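Local coordinates for decapping nuclease RAI1 (Scheffersomyces stipitis, PDB 5BTO), which removes NAD caps from RNA 5' ends using a divalent metal, also hydrolyses methylguanosine-capped and 5'-triphosphate RNA, and binds the exoribonuclease RAT1, at residues Y72-E80 and M210-I218. Sequence-based numbering, arbitrary orientation.
Sequences YAKFKKIPE and MVNNYEQYI
Phe75 sets one ring edge against Val211, CD1 lying 3.4 Å from Val211 O, where a loop runs parallel to the lead-in of strand 216-225 in the PD-(D/E)XK nuclease fold. A chi1 of -175° sets the Phe75 ring opposite its own backbone N, CZ by the Asn213 side chain, where it also stacks edge-to-face with Phe180 of helix 169-188, which carries the metal ligand Glu186. A single parallel beta bridge pairs Lys76 with Asn212: Lys76 N donates to Val211 O (3.0 Å), and Asn213 N returns a bond to Lys76 O (3.2 Å). The methyl of Met210 packs tightly on Lys76 CB, whereas Lys76 CG meets Tyr214 CE1. Lys77 CB points away from 210-218, its NZ salt-bridging Glu179 OE1. At Ile78 the Asn213 amide takes over from the backbone, OD1 accepting Ile78 N in the carbonyl plane on a lone pair (2.7 Å, 175°). Ile78 CB sits over the centre of the Tyr214 ring, a CH-pi contact of 3.8 Å to the centroid. A serine in place of Tyr214 would probably leave Ile78 without this apolar cover and break the water link to Lys77. That water lies 2.8 Å from Tyr214 OH and donates to Lys77 O.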
loop_
_atom_site.group_PDB
_atom_site.type_symbol
_atom_site.label_atom_id
_atom_site.label_comp_id
_atom_site.label_asym_id
_atom_site.label_seq_id
_atom_site.Cartn_x
_atom_site.Cartn_y
_atom_site.Cartn_z
ATOM N N TYR A 72 -14.180 -34.624 29.014
ATOM C CA TYR A 72 -14.651 -33.277 28.711
ATOM C C TYR A 72 -15.428 -32.661 29.869
ATOM O O TYR A 72 -15.351 -31.455 30.112
ATOM C CB TYR A 72 -15.510 -33.277 27.446
ATOM C CG TYR A 72 -16.230 -31.970 27.208
ATOM C CD1 TYR A 72 -15.541 -30.843 26.779
ATOM C CD2 TYR A 72 -17.598 -31.865 27.407
ATOM C CE1 TYR A 72 -16.197 -29.645 26.559
ATOM C CE2 TYR A 72 -18.262 -30.669 27.193
ATOM C CZ TYR A 72 -17.557 -29.563 26.769
ATOM O OH TYR A 72 -18.214 -28.372 26.553
ATOM N N ALA A 73 -16.167 -33.504 30.580
ATOM C CA ALA A 73 -17.036 -33.067 31.666
ATOM C C ALA A 73 -16.301 -32.289 32.755
ATOM O O ALA A 73 -16.900 -31.467 33.451
ATOM C CB ALA A 73 -17.757 -34.267 32.272
ATOM N N LYS A 74 -15.005 -32.551 32.901
ATOM C CA LYS A 74 -14.240 -31.970 33.998
ATOM C C LYS A 74 -13.292 -30.870 33.532
ATOM O O LYS A 74 -12.474 -30.386 34.313
ATOM C CB LYS A 74 -13.433 -33.052 34.715
ATOM C CG LYS A 74 -14.208 -34.311 35.061
ATOM C CD LYS A 74 -13.252 -35.388 35.545
ATOM C CE LYS A 74 -12.018 -35.445 34.649
ATOM N NZ LYS A 74 -10.962 -36.359 35.169
ATOM N N PHE A 75 -13.397 -30.478 32.266
ATOM C CA PHE A 75 -12.517 -29.444 31.724
ATOM C C PHE A 75 -12.522 -28.221 32.630
ATOM O O PHE A 75 -13.570 -27.622 32.873
ATOM C CB PHE A 75 -12.937 -29.056 30.305
ATOM C CG PHE A 75 -12.009 -28.072 29.636
ATOM C CD1 PHE A 75 -10.636 -28.144 29.827
ATOM C CD2 PHE A 75 -12.509 -27.091 28.791
ATOM C CE1 PHE A 75 -9.787 -27.250 29.204
ATOM C CE2 PHE A 75 -11.662 -26.196 28.163
ATOM C CZ PHE A 75 -10.299 -26.276 28.371
ATOM N N LYS A 76 -11.351 -27.866 33.145
ATOM C CA LYS A 76 -11.214 -26.675 33.974
ATOM C C LYS A 76 -10.814 -25.499 33.093
ATOM O O LYS A 76 -9.636 -25.299 32.793
ATOM C CB LYS A 76 -10.193 -26.902 35.087
ATOM C CG LYS A 76 -10.017 -25.719 36.022
ATOM C CD LYS A 76 -9.627 -26.175 37.417
ATOM C CE LYS A 76 -8.369 -27.027 37.397
ATOM N NZ LYS A 76 -8.072 -27.592 38.746
ATOM N N LYS A 77 -11.815 -24.734 32.673
ATOM C CA LYS A 77 -11.637 -23.687 31.676
ATOM C C LYS A 77 -11.616 -22.315 32.334
ATOM O O LYS A 77 -12.566 -21.921 33.006
ATOM C CB LYS A 77 -12.759 -23.767 30.635
ATOM C CG LYS A 77 -12.702 -22.725 29.530
ATOM C CD LYS A 77 -13.895 -22.877 28.591
ATOM C CE LYS A 77 -14.002 -21.716 27.616
ATOM N NZ LYS A 77 -12.838 -21.646 26.695
ATOM N N ILE A 78 -10.521 -21.594 32.143
ATOM C CA ILE A 78 -10.374 -20.263 32.710
ATOM C C ILE A 78 -11.317 -19.296 31.995
ATOM O O ILE A 78 -11.441 -19.340 30.770
ATOM C CB ILE A 78 -8.910 -19.784 32.593
ATOM C CG1 ILE A 78 -8.664 -18.540 33.448
ATOM C CG2 ILE A 78 -8.531 -19.550 31.132
ATOM C CD1 ILE A 78 -7.208 -18.124 33.492
ATOM N N PRO A 79 -12.001 -18.429 32.760
ATOM C CA PRO A 79 -12.948 -17.470 32.176
ATOM C C PRO A 79 -12.255 -16.580 31.149
ATOM O O PRO A 79 -11.231 -15.974 31.456
ATOM C CB PRO A 79 -13.400 -16.643 33.384
ATOM C CG PRO A 79 -13.174 -17.535 34.558
ATOM C CD PRO A 79 -11.940 -18.322 34.228
ATOM N N GLU A 80 -12.810 -16.507 29.943
ATOM C CA GLU A 80 -12.139 -15.841 28.828
ATOM C C GLU A 80 -11.820 -14.368 29.105
ATOM O O GLU A 80 -10.935 -13.789 28.473
ATOM C CB GLU A 80 -12.952 -15.997 27.538
ATOM C CG GLU A 80 -12.164 -15.723 26.261
ATOM C CD GLU A 80 -10.992 -16.677 26.059
ATOM O OE1 GLU A 80 -10.801 -17.592 26.891
ATOM O OE2 GLU A 80 -10.255 -16.512 25.060
ATOM N N MET A 210 -7.001 -35.002 34.514
ATOM C CA MET A 210 -7.847 -33.834 34.298
ATOM C C MET A 210 -7.174 -32.837 33.362
ATOM O O MET A 210 -5.954 -32.682 33.383
ATOM C CB MET A 210 -8.184 -33.160 35.629
ATOM C CG MET A 210 -9.130 -31.974 35.510
ATOM S SD MET A 210 -9.626 -31.329 37.123
ATOM C CE MET A 210 -10.702 -29.983 36.647
ATOM N N VAL A 211 -7.977 -32.165 32.541
ATOM C CA VAL A 211 -7.467 -31.205 31.564
ATOM C C VAL A 211 -7.863 -29.783 31.941
ATOM O O VAL A 211 -8.987 -29.541 32.393
ATOM C CB VAL A 211 -7.998 -31.512 30.152
ATOM C CG1 VAL A 211 -7.558 -30.438 29.165
ATOM C CG2 VAL A 211 -7.532 -32.881 29.700
ATOM N N ASN A 212 -6.937 -28.845 31.750
ATOM C CA ASN A 212 -7.173 -27.447 32.086
ATOM C C ASN A 212 -6.471 -26.503 31.115
ATOM O O ASN A 212 -5.535 -26.897 30.409
ATOM C CB ASN A 212 -6.706 -27.148 33.515
ATOM C CG ASN A 212 -5.201 -26.941 33.611
ATOM O OD1 ASN A 212 -4.697 -25.845 33.365
ATOM N ND2 ASN A 212 -4.480 -27.993 33.975
ATOM N N ASN A 213 -6.918 -25.253 31.076
ATOM C CA ASN A 213 -6.232 -24.254 30.262
ATOM C C ASN A 213 -5.699 -23.090 31.097
ATOM O O ASN A 213 -5.384 -22.024 30.566
ATOM C CB ASN A 213 -7.111 -23.763 29.104
ATOM C CG ASN A 213 -8.279 -22.917 29.568
ATOM O OD1 ASN A 213 -8.511 -22.749 30.765
ATOM N ND2 ASN A 213 -9.016 -22.361 28.614
ATOM N N TYR A 214 -5.596 -23.309 32.405
ATOM C CA TYR A 214 -4.957 -22.348 33.297
ATOM C C TYR A 214 -3.450 -22.347 33.097
ATOM O O TYR A 214 -2.820 -21.291 33.026
ATOM C CB TYR A 214 -5.262 -22.680 34.756
ATOM C CG TYR A 214 -6.594 -22.166 35.231
ATOM C CD1 TYR A 214 -7.771 -22.823 34.899
ATOM C CD2 TYR A 214 -6.679 -21.021 36.014
ATOM C CE1 TYR A 214 -8.997 -22.356 35.333
ATOM C CE2 TYR A 214 -7.904 -20.544 36.454
ATOM C CZ TYR A 214 -9.057 -21.216 36.111
ATOM O OH TYR A 214 -10.274 -20.749 36.545
ATOM N N GLU A 215 -2.876 -23.542 33.006
ATOM C CA GLU A 215 -1.427 -23.681 32.946
ATOM C C GLU A 215 -0.870 -23.218 31.611
ATOM O O GLU A 215 -1.292 -23.691 30.553
ATOM C CB GLU A 215 -1.010 -25.129 33.226
ATOM C CG GLU A 215 -1.256 -25.576 34.655
ATOM C CD GLU A 215 -0.953 -27.045 34.858
ATOM O OE1 GLU A 215 -1.519 -27.878 34.123
ATOM O OE2 GLU A 215 -0.142 -27.364 35.751
ATOM N N GLN A 216 0.077 -22.284 31.675
ATOM C CA GLN A 216 0.745 -21.756 30.492
ATOM C C GLN A 216 2.229 -21.585 30.754
ATOM O O GLN A 216 2.624 -21.091 31.812
ATOM C CB GLN A 216 0.176 -20.390 30.106
ATOM C CG GLN A 216 -1.251 -20.396 29.623
ATOM C CD GLN A 216 -1.688 -19.018 29.177
ATOM O OE1 GLN A 216 -1.133 -18.007 29.615
ATOM N NE2 GLN A 216 -2.679 -18.967 28.298
ATOM N N TYR A 217 3.046 -21.972 29.779
ATOM C CA TYR A 217 4.485 -21.735 29.826
ATOM C C TYR A 217 4.814 -20.714 28.743
ATOM O O TYR A 217 4.497 -20.923 27.564
ATOM C CB TYR A 217 5.249 -23.042 29.592
ATOM C CG TYR A 217 6.755 -22.879 29.490
ATOM C CD1 TYR A 217 7.520 -22.597 30.613
ATOM C CD2 TYR A 217 7.409 -23.022 28.278
ATOM C CE1 TYR A 217 8.890 -22.448 30.527
ATOM C CE2 TYR A 217 8.787 -22.880 28.181
ATOM C CZ TYR A 217 9.520 -22.593 29.310
ATOM O OH TYR A 217 10.885 -22.460 29.222
ATOM N N ILE A 218 5.407 -19.591 29.137
ATOM C CA ILE A 218 5.597 -18.482 28.200
ATOM C C ILE A 218 7.075 -18.205 28.000
ATOM O O ILE A 218 7.789 -17.884 28.957
ATOM C CB ILE A 218 4.933 -17.179 28.707
ATOM C CG1 ILE A 218 3.479 -17.422 29.109
ATOM C CG2 ILE A 218 5.034 -16.057 27.650
ATOM C CD1 ILE A 218 2.589 -17.812 27.959
HETATM O O HOH W 1 -12.680 -22.075 36.282
#